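Local atomic coordinates of indole-3-pyruvate decarboxylase (Azospirillum brasilense, PDB entry 2NXW), a protein that catalyses the thiamine diphosphate- and metal-dependent decarboxylation of indole-3-pyruvate to indole-3-acetaldehyde, a step of auxin biosynthesis, and also acts on phenylpyruvate. Residues A[67-75]-A[88-99]; A[101-109]-A[416-424]. All blocks are in the same frame, centred on the assembly; numbering follows the deposited sequence.

Contact 1 of 2, residues A[67-75]-A[88-99]; sequences HEPAVGFAA and AAVTYGAGAFNM. With TPP (thiamine diphosphate), chain I.
The side chains of E68 and N98 meet at about a right angle, their carboxylate and amide planes 55° apart. ND2 of N98, using an in-plane N-H, gives a 2.9 Å hydrogen bond to OE1 of E68. The bond is fairly straight (162°) and reaches the anti side of the carboxylate from somewhat above its plane. A bend at chi2 (82°) swings this carboxylate across the backbone of G95, whose O lies 3.2 Å from CG of E68. OE2 is thereby brought to 2.6 Å from N1' of the thiamine diphosphate aminopyrimidine, the ring nitrogen that a glutamate faces in nearly all thiamine diphosphate enzymes. OE2 also accepts a 2.8 Å hydrogen bond from a water held in turn by the backbone N of T91. A glutamine in place of E68 would probably lose the charged carboxylate facing N1', and whichever oxygen became an NH2 would leave either N98 ND2 or the water without its acceptor. The same ND2 of N98 also has NE2 of the H67 imidazole 3.0 Å away, while CD of P69 lies over one face of that ring, toward its rim. Farther along the helix the contact turns apolar. The M99 side chain crosses that of V71 at about a right angle, its SD 3.8 Å from CG1 of V71, and lies against G72, where any side chain would strike the methionine; the A75 and A88 methyls also touch. M454 of the second subunit packs on H67 and E68. Helix 68-82 links strands 62-64 and 86-90 as a beta-alpha-beta crossover and runs back over the parallel sheet, the axis of its 68-75 part passing 8.0 Å from that of strand 88-90, with V71 and A75 also resting on F40 of strand 39-41.

Contact 2 of 2, residues A[101-109]-A[416-424]; sequences NAVAGAYAE and MAPGYYAGM. With TPP (thiamine diphosphate), chain E.
Y421 lays its ring flat on helix 101-108: CA of G105 sits 3.5 Å from the ring centroid, 11° off the normal, a CH-pi contact that a side chain at G105 would crowd. With CG anti to the backbone N (chi1 -173°), the ring runs back along the helix to N101, whose OD1 accepts a 2.6 Å hydrogen bond from the phenol OH at the ring edge, amide and ring planes 33° apart; CB of A108 flanks CD1. OE2 of E109 accepts hydrogen bonds from two backbone N-H groups on opposite faces of its carboxylate plane, Y420 N and Y421 N, both at 2.8 Å; its OE1 salt-bridges R80. The OE2 bonds hold the backbone just after an inverse gamma turn centred on P418. The other flank is looser: A422 is partly exposed and points its CB away from the helix, and a water bridges ND2 of N101, from which it accepts, to O of M424. There 416-424 faces thiamine diphosphate: N4' donates to A422 O (2.7 Å), M424 N to N3' (3.1 Å), and the M424 side chain touches both pyrimidine and thiazolium, the wedge typical of the V-shaped cofactor in this family.

Contact 1 closes within the N-terminal cofactor-binding domain before contact 2 opens, and contact 2 then spans some 300 residues to tie that domain to the C-terminal one. Their centres are about 15 Å apart, and they touch where CB of A102 packs against G72, P69 O and the F73 ring; helix 94-97 of contact 1 leads directly into helix 100-108 of contact 2. The two contacts face different cofactors: contact 1 offers E68 to a thiamine diphosphate that is also hydrogen-bonded by A422 of the second subunit, whereas contact 2 uses its own A422 and M424 on another. One chain thus serves two active sites at the dimer interface.

Contact 1 of 2, residues A[67-75]-A[88-99]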
loop_
_atom_site.group_PDB
_atom_site.type_symbol
_atom_site.label_atom_id
_atom_site.label_comp_id
_atom_site.label_asym_id
_atom_site.label_seq_id
_atom_site.Cartn_x
_atom_site.Cartn_y
_atom_site.Cartn_z
ATOM N N HIS A 67 -25.260 6.917 -21.321
ATOM C CA HIS A 67 -23.951 7.065 -20.667
ATOM C C HIS A 67 -23.696 5.851 -19.769
ATOM O O HIS A 67 -24.629 5.339 -19.150
ATOM C CB HIS A 67 -24.016 8.370 -19.852
ATOM C CG HIS A 67 -22.695 9.030 -19.605
ATOM N ND1 HIS A 67 -22.556 10.070 -18.708
ATOM C CD2 HIS A 67 -21.472 8.842 -20.158
ATOM C CE1 HIS A 67 -21.303 10.492 -18.720
ATOM N NE2 HIS A 67 -20.625 9.767 -19.592
ATOM N N GLU A 68 -22.437 5.402 -19.685
ATOM C CA GLU A 68 -22.137 4.200 -18.899
ATOM C C GLU A 68 -22.569 4.200 -17.431
ATOM O O GLU A 68 -22.910 3.139 -16.900
ATOM C CB GLU A 68 -20.654 3.815 -19.011
ATOM C CG GLU A 68 -20.268 3.225 -20.375
ATOM C CD GLU A 68 -20.003 4.254 -21.461
ATOM O OE1 GLU A 68 -20.032 5.477 -21.188
ATOM O OE2 GLU A 68 -19.754 3.836 -22.616
ATOM N N PRO A 69 -22.547 5.362 -16.742
ATOM C CA PRO A 69 -22.991 5.296 -15.344
ATOM C C PRO A 69 -24.391 4.684 -15.279
ATOM O O PRO A 69 -24.663 3.826 -14.431
ATOM C CB PRO A 69 -22.982 6.766 -14.910
ATOM C CG PRO A 69 -21.792 7.304 -15.644
ATOM C CD PRO A 69 -21.982 6.693 -17.047
ATOM N N ALA A 70 -25.262 5.102 -16.203
ATOM C CA ALA A 70 -26.629 4.590 -16.250
ATOM C C ALA A 70 -26.685 3.093 -16.580
ATOM O O ALA A 70 -27.577 2.391 -16.119
ATOM C CB ALA A 70 -27.441 5.388 -17.262
ATOM N N VAL A 71 -25.747 2.609 -17.390
ATOM C CA VAL A 71 -25.724 1.176 -17.707
ATOM C C VAL A 71 -25.508 0.399 -16.408
ATOM O O VAL A 71 -26.212 -0.574 -16.110
ATOM C CB VAL A 71 -24.586 0.853 -18.691
ATOM C CG1 VAL A 71 -24.407 -0.665 -18.838
ATOM C CG2 VAL A 71 -24.901 1.481 -20.056
ATOM N N GLY A 72 -24.538 0.851 -15.615
ATOM C CA GLY A 72 -24.240 0.198 -14.354
ATOM C C GLY A 72 -25.364 0.312 -13.339
ATOM O O GLY A 72 -25.734 -0.674 -12.692
ATOM N N PHE A 73 -25.919 1.513 -13.197
ATOM C CA PHE A 73 -27.010 1.718 -12.251
ATOM C C PHE A 73 -28.265 0.922 -12.635
ATOM O O PHE A 73 -28.954 0.386 -11.761
ATOM C CB PHE A 73 -27.382 3.207 -12.169
ATOM C CG PHE A 73 -26.309 4.094 -11.559
ATOM C CD1 PHE A 73 -25.633 3.718 -10.394
ATOM C CD2 PHE A 73 -26.041 5.346 -12.114
ATOM C CE1 PHE A 73 -24.704 4.586 -9.791
ATOM C CE2 PHE A 73 -25.123 6.221 -11.521
ATOM C CZ PHE A 73 -24.455 5.843 -10.359
ATOM N N ALA A 74 -28.566 0.873 -13.934
ATOM C CA ALA A 74 -29.736 0.147 -14.417
ATOM C C ALA A 74 -29.553 -1.347 -14.164
ATOM O O ALA A 74 -30.480 -2.005 -13.709
ATOM C CB ALA A 74 -29.935 0.406 -15.903
ATOM N N ALA A 75 -28.354 -1.867 -14.434
ATOM C CA ALA A 75 -28.100 -3.295 -14.207
ATOM C C ALA A 75 -28.212 -3.612 -12.715
ATOM O O ALA A 75 -28.753 -4.652 -12.318
ATOM C CB ALA A 75 -26.717 -3.674 -14.728
ATOM N N ALA A 88 -24.348 -5.789 -17.227
ATOM C CA ALA A 88 -23.908 -4.512 -17.769
ATOM C C ALA A 88 -22.771 -4.744 -18.745
ATOM O O ALA A 88 -21.696 -5.212 -18.347
ATOM C CB ALA A 88 -23.439 -3.612 -16.630
ATOM N N ALA A 89 -23.008 -4.403 -20.008
ATOM C CA ALA A 89 -22.026 -4.598 -21.074
ATOM C C ALA A 89 -21.427 -3.292 -21.566
ATOM O O ALA A 89 -22.147 -2.360 -21.928
ATOM C CB ALA A 89 -22.677 -5.354 -22.250
ATOM N N VAL A 90 -20.097 -3.254 -21.595
ATOM C CA VAL A 90 -19.353 -2.077 -22.007
ATOM C C VAL A 90 -18.211 -2.400 -22.961
ATOM O O VAL A 90 -17.903 -3.572 -23.226
ATOM C CB VAL A 90 -18.758 -1.351 -20.778
ATOM C CG1 VAL A 90 -19.893 -0.825 -19.884
ATOM C CG2 VAL A 90 -17.850 -2.295 -20.002
ATOM N N THR A 91 -17.582 -1.362 -23.483
ATOM C CA THR A 91 -16.460 -1.558 -24.380
ATOM C C THR A 91 -15.177 -1.246 -23.618
ATOM O O THR A 91 -15.195 -0.584 -22.578
ATOM C CB THR A 91 -16.592 -0.683 -25.640
ATOM O OG1 THR A 91 -15.623 -1.107 -26.612
ATOM C CG2 THR A 91 -16.387 0.797 -25.302
ATOM N N TYR A 92 -14.066 -1.737 -24.148
ATOM C CA TYR A 92 -12.759 -1.575 -23.526
ATOM C C TYR A 92 -12.329 -0.126 -23.418
ATOM O O TYR A 92 -12.594 0.687 -24.308
ATOM C CB TYR A 92 -11.710 -2.341 -24.340
ATOM C CG TYR A 92 -10.461 -2.683 -23.562
ATOM C CD1 TYR A 92 -10.511 -3.625 -22.541
ATOM C CD2 TYR A 92 -9.238 -2.070 -23.842
ATOM C CE1 TYR A 92 -9.383 -3.964 -21.808
ATOM C CE2 TYR A 92 -8.084 -2.404 -23.103
ATOM C CZ TYR A 92 -8.178 -3.356 -22.088
ATOM O OH TYR A 92 -7.075 -3.726 -21.347
ATOM N N GLY A 93 -11.653 0.186 -22.319
ATOM C CA GLY A 93 -11.157 1.531 -22.137
ATOM C C GLY A 93 -12.142 2.477 -21.484
ATOM O O GLY A 93 -12.732 2.169 -20.447
ATOM N N ALA A 94 -12.309 3.643 -22.102
ATOM C CA ALA A 94 -13.196 4.677 -21.576
ATOM C C ALA A 94 -14.566 4.169 -21.154
ATOM O O ALA A 94 -15.062 4.524 -20.077
ATOM C CB ALA A 94 -13.342 5.810 -22.598
ATOM N N GLY A 95 -15.178 3.337 -21.994
ATOM C CA GLY A 95 -16.492 2.803 -21.668
ATOM C C GLY A 95 -16.514 2.104 -20.318
ATOM O O GLY A 95 -17.347 2.399 -19.455
ATOM N N ALA A 96 -15.582 1.180 -20.119
ATOM C CA ALA A 96 -15.502 0.449 -18.865
ATOM C C ALA A 96 -15.114 1.338 -17.675
ATOM O O ALA A 96 -15.710 1.241 -16.600
ATOM C CB ALA A 96 -14.506 -0.719 -19.009
ATOM N N PHE A 97 -14.118 2.200 -17.863
ATOM C CA PHE A 97 -13.689 3.060 -16.767
ATOM C C PHE A 97 -14.809 3.993 -16.326
ATOM O O PHE A 97 -14.871 4.385 -15.164
ATOM C CB PHE A 97 -12.467 3.887 -17.164
ATOM C CG PHE A 97 -11.198 3.091 -17.235
ATOM C CD1 PHE A 97 -10.789 2.316 -16.158
ATOM C CD2 PHE A 97 -10.415 3.114 -18.389
ATOM C CE1 PHE A 97 -9.602 1.560 -16.221
ATOM C CE2 PHE A 97 -9.238 2.372 -18.470
ATOM C CZ PHE A 97 -8.829 1.592 -17.385
ATOM N N ASN A 98 -15.696 4.323 -17.262
ATOM C CA ASN A 98 -16.817 5.205 -16.983
ATOM C C ASN A 98 -17.916 4.532 -16.150
ATOM O O ASN A 98 -18.875 5.182 -15.762
ATOM C CB ASN A 98 -17.379 5.711 -18.320
ATOM C CG ASN A 98 -18.098 7.040 -18.200
ATOM O OD1 ASN A 98 -17.858 7.828 -17.275
ATOM N ND2 ASN A 98 -18.971 7.313 -19.163
ATOM N N MET A 99 -17.786 3.231 -15.882
ATOM C CA MET A 99 -18.783 2.516 -15.086
ATOM C C MET A 99 -18.229 2.060 -13.726
ATOM O O MET A 99 -18.910 1.379 -12.965
ATOM C CB MET A 99 -19.299 1.305 -15.880
ATOM C CG MET A 99 -20.691 0.856 -15.457
ATOM S SD MET A 99 -21.376 -0.395 -16.574
ATOM C CE MET A 99 -20.250 -1.815 -16.264
HETATM N "N1'" TPP I . -18.283 4.957 -24.422
HETATM C "C2'" TPP I . -17.329 5.877 -24.225
HETATM C CM2 TPP I . -17.258 6.599 -22.885
HETATM N "N3'" TPP I . -16.447 6.167 -25.184
HETATM C "C4'" TPP I . -16.480 5.547 -26.406
HETATM N "N4'" TPP I . -15.528 5.838 -27.341
HETATM C "C5'" TPP I . -17.508 4.586 -26.671
HETATM C "C6'" TPP I . -18.405 4.310 -25.619
HETATM C "C7'" TPP I . -17.646 3.835 -28.040
HETATM N N3 TPP I . -17.937 4.751 -29.233
HETATM C C2 TPP I . -16.925 5.116 -30.022
HETATM S S1 TPP I . -17.686 6.078 -31.258
HETATM C C5 TPP I . -19.334 5.966 -30.663
HETATM C C4 TPP I . -19.196 5.153 -29.547
HETATM C CM4 TPP I . -20.427 4.739 -28.722
HETATM C C6 TPP I . -20.523 6.584 -31.265
HETATM C C7 TPP I . -20.483 8.102 -31.075
HETATM O O7 TPP I . -21.744 8.564 -31.502
HETATM P PA TPP I . -21.771 10.134 -31.699
HETATM O O1A TPP I . -21.342 10.889 -30.472
HETATM O O2A TPP I . -23.263 10.479 -32.048
HETATM O O3A TPP I . -20.830 10.627 -32.942
HETATM P PB TPP I . -20.942 9.836 -34.397
HETATM O O1B TPP I . -22.422 9.722 -34.790
HETATM O O2B TPP I . -20.179 10.742 -35.395
HETATM O O3B TPP I . -20.295 8.484 -34.334
HETATM O O HOH W 1 -19.201 1.129 -23.246
#

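Contact 2 of 2, residues A[101-109]-A[416-424]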
loop_
_atom_site.group_PDB
_atom_site.type_symbol
_atom_site.label_atom_id
_atom_site.label_comp_id
_atom_site.label_asym_id
_atom_site.label_seq_id
_atom_site.Cartn_x
_atom_site.Cartn_y
_atom_site.Cartn_z
ATOM N N ASN A 101 -17.684 3.730 -10.940
ATOM C CA ASN A 101 -18.468 4.184 -9.806
ATOM C C ASN A 101 -19.744 3.359 -9.602
ATOM O O ASN A 101 -20.043 2.928 -8.482
ATOM C CB ASN A 101 -18.811 5.668 -9.971
ATOM C CG ASN A 101 -19.687 6.174 -8.862
ATOM O OD1 ASN A 101 -19.408 5.943 -7.681
ATOM N ND2 ASN A 101 -20.757 6.870 -9.224
ATOM N N ALA A 102 -20.510 3.142 -10.673
ATOM C CA ALA A 102 -21.742 2.366 -10.535
ATOM C C ALA A 102 -21.446 0.959 -10.022
ATOM O O ALA A 102 -22.201 0.414 -9.210
ATOM C CB ALA A 102 -22.473 2.293 -11.877
ATOM N N VAL A 103 -20.340 0.380 -10.484
ATOM C CA VAL A 103 -19.981 -0.968 -10.047
ATOM C C VAL A 103 -19.550 -0.975 -8.583
ATOM O O VAL A 103 -19.916 -1.895 -7.829
ATOM C CB VAL A 103 -18.891 -1.566 -10.964
ATOM C CG1 VAL A 103 -18.418 -2.924 -10.429
ATOM C CG2 VAL A 103 -19.470 -1.725 -12.374
ATOM N N ALA A 104 -18.796 0.045 -8.167
ATOM C CA ALA A 104 -18.373 0.146 -6.765
ATOM C C ALA A 104 -19.618 0.277 -5.879
ATOM O O ALA A 104 -19.682 -0.303 -4.794
ATOM C CB ALA A 104 -17.441 1.358 -6.569
ATOM N N GLY A 105 -20.619 1.026 -6.354
ATOM C CA GLY A 105 -21.848 1.178 -5.598
ATOM C C GLY A 105 -22.576 -0.146 -5.436
ATOM O O GLY A 105 -23.118 -0.435 -4.374
ATOM N N ALA A 106 -22.583 -0.945 -6.501
ATOM C CA ALA A 106 -23.231 -2.258 -6.469
ATOM C C ALA A 106 -22.477 -3.154 -5.484
ATOM O O ALA A 106 -23.087 -3.895 -4.705
ATOM C CB ALA A 106 -23.217 -2.876 -7.857
ATOM N N TYR A 107 -21.149 -3.072 -5.506
ATOM C CA TYR A 107 -20.350 -3.865 -4.576
ATOM C C TYR A 107 -20.692 -3.445 -3.140
ATOM O O TYR A 107 -20.971 -4.277 -2.276
ATOM C CB TYR A 107 -18.854 -3.650 -4.827
ATOM C CG TYR A 107 -17.954 -4.539 -3.993
ATOM C CD1 TYR A 107 -17.283 -5.618 -4.570
ATOM C CD2 TYR A 107 -17.781 -4.310 -2.632
ATOM C CE1 TYR A 107 -16.457 -6.445 -3.802
ATOM C CE2 TYR A 107 -16.959 -5.133 -1.856
ATOM C CZ TYR A 107 -16.302 -6.193 -2.449
ATOM O OH TYR A 107 -15.482 -7.005 -1.681
ATOM N N ALA A 108 -20.707 -2.136 -2.904
ATOM C CA ALA A 108 -20.992 -1.606 -1.589
ATOM C C ALA A 108 -22.345 -2.041 -1.036
ATOM O O ALA A 108 -22.494 -2.219 0.175
ATOM C CB ALA A 108 -20.921 -0.073 -1.628
ATOM N N GLU A 109 -23.331 -2.200 -1.916
ATOM C CA GLU A 109 -24.665 -2.565 -1.467
ATOM C C GLU A 109 -25.087 -3.990 -1.801
ATOM O O GLU A 109 -26.277 -4.305 -1.882
ATOM C CB GLU A 109 -25.669 -1.504 -1.953
ATOM C CG GLU A 109 -25.285 -0.137 -1.333
ATOM C CD GLU A 109 -26.185 1.033 -1.681
ATOM O OE1 GLU A 109 -26.895 0.990 -2.702
ATOM O OE2 GLU A 109 -26.156 2.029 -0.918
ATOM N N MET A 416 -35.650 1.474 -3.527
ATOM C CA MET A 416 -34.327 1.156 -4.042
ATOM C C MET A 416 -33.529 2.455 -4.038
ATOM O O MET A 416 -33.919 3.413 -4.693
ATOM C CB MET A 416 -34.498 0.630 -5.464
ATOM C CG MET A 416 -33.309 0.032 -6.099
ATOM S SD MET A 416 -33.835 -0.353 -7.777
ATOM C CE MET A 416 -34.849 -1.784 -7.508
ATOM N N ALA A 417 -32.419 2.504 -3.309
ATOM C CA ALA A 417 -31.650 3.750 -3.242
ATOM C C ALA A 417 -30.255 3.474 -2.724
ATOM O O ALA A 417 -30.003 2.423 -2.133
ATOM C CB ALA A 417 -32.356 4.731 -2.306
ATOM N N PRO A 418 -29.323 4.413 -2.942
ATOM C CA PRO A 418 -27.944 4.224 -2.464
ATOM C C PRO A 418 -27.866 4.631 -0.987
ATOM O O PRO A 418 -27.108 5.526 -0.603
ATOM C CB PRO A 418 -27.138 5.134 -3.392
ATOM C CG PRO A 418 -28.081 6.271 -3.636
ATOM C CD PRO A 418 -29.428 5.600 -3.814
ATOM N N GLY A 419 -28.672 3.959 -0.165
ATOM C CA GLY A 419 -28.742 4.266 1.251
ATOM C C GLY A 419 -27.463 4.136 2.054
ATOM O O GLY A 419 -27.340 4.759 3.116
ATOM N N TYR A 420 -26.526 3.318 1.580
ATOM C CA TYR A 420 -25.255 3.159 2.284
ATOM C C TYR A 420 -24.110 3.806 1.509
ATOM O O TYR A 420 -23.315 4.547 2.073
ATOM C CB TYR A 420 -24.922 1.680 2.497
ATOM C CG TYR A 420 -25.935 0.889 3.297
ATOM C CD1 TYR A 420 -26.869 1.516 4.130
ATOM C CD2 TYR A 420 -25.945 -0.504 3.231
ATOM C CE1 TYR A 420 -27.799 0.771 4.868
ATOM C CE2 TYR A 420 -26.861 -1.256 3.974
ATOM C CZ TYR A 420 -27.785 -0.613 4.780
ATOM O OH TYR A 420 -28.722 -1.348 5.472
ATOM N N TYR A 421 -24.039 3.527 0.210
ATOM C CA TYR A 421 -22.980 4.059 -0.641
ATOM C C TYR A 421 -23.082 5.573 -0.809
ATOM O O TYR A 421 -22.071 6.261 -0.958
ATOM C CB TYR A 421 -23.042 3.363 -2.001
ATOM C CG TYR A 421 -21.906 3.694 -2.938
ATOM C CD1 TYR A 421 -20.589 3.354 -2.622
ATOM C CD2 TYR A 421 -22.150 4.315 -4.164
ATOM C CE1 TYR A 421 -19.547 3.617 -3.500
ATOM C CE2 TYR A 421 -21.115 4.583 -5.054
ATOM C CZ TYR A 421 -19.816 4.227 -4.716
ATOM O OH TYR A 421 -18.776 4.459 -5.584
ATOM N N ALA A 422 -24.317 6.070 -0.809
ATOM C CA ALA A 422 -24.611 7.505 -0.902
ATOM C C ALA A 422 -24.088 8.212 -2.141
ATOM O O ALA A 422 -23.833 9.417 -2.108
ATOM C CB ALA A 422 -24.108 8.218 0.353
ATOM N N GLY A 423 -23.947 7.482 -3.239
ATOM C CA GLY A 423 -23.474 8.099 -4.466
ATOM C C GLY A 423 -24.637 8.638 -5.284
ATOM O O GLY A 423 -25.664 7.982 -5.436
ATOM N N MET A 424 -24.473 9.840 -5.810
ATOM C CA MET A 424 -25.509 10.465 -6.629
ATOM C C MET A 424 -25.527 9.965 -8.062
ATOM O O MET A 424 -24.499 9.546 -8.609
ATOM C CB MET A 424 -25.308 11.981 -6.681
ATOM C CG MET A 424 -25.590 12.698 -5.395
ATOM S SD MET A 424 -24.959 14.362 -5.475
ATOM C CE MET A 424 -26.034 15.114 -6.748
HETATM N "N1'" TPP E . -20.870 13.321 -6.161
HETATM C "C2'" TPP E . -21.439 12.106 -6.187
HETATM C CM2 TPP E . -21.325 11.253 -7.442
HETATM N "N3'" TPP E . -22.097 11.635 -5.123
HETATM C "C4'" TPP E . -22.223 12.356 -3.973
HETATM N "N4'" TPP E . -22.846 11.797 -2.899
HETATM C "C5'" TPP E . -21.688 13.683 -3.919
HETATM C "C6'" TPP E . -20.981 14.130 -5.054
HETATM C "C7'" TPP E . -21.822 14.595 -2.678
HETATM N N3 TPP E . -23.261 15.034 -2.378
HETATM C C2 TPP E . -23.939 14.384 -1.428
HETATM S S1 TPP E . -25.488 15.203 -1.367
HETATM C C5 TPP E . -25.159 16.404 -2.611
HETATM C C4 TPP E . -23.857 16.109 -3.005
HETATM C CM4 TPP E . -23.144 16.946 -4.103
HETATM C C6 TPP E . -26.104 17.443 -3.066
HETATM C C7 TPP E . -27.289 16.779 -3.792
HETATM O O7 TPP E . -28.002 17.841 -4.373
HETATM P PA TPP E . -29.429 17.395 -4.893
HETATM O O1A TPP E . -29.374 16.241 -5.890
HETATM O O2A TPP E . -30.008 18.656 -5.534
HETATM O O3A TPP E . -30.384 16.957 -3.696
HETATM P PB TPP E . -30.562 17.908 -2.353
HETATM O O1B TPP E . -30.730 19.372 -2.764
HETATM O O2B TPP E . -31.833 17.333 -1.663
HETATM O O3B TPP E . -29.375 17.728 -1.419
HETATM O O HOH W 2 -22.954 7.411 -7.493
#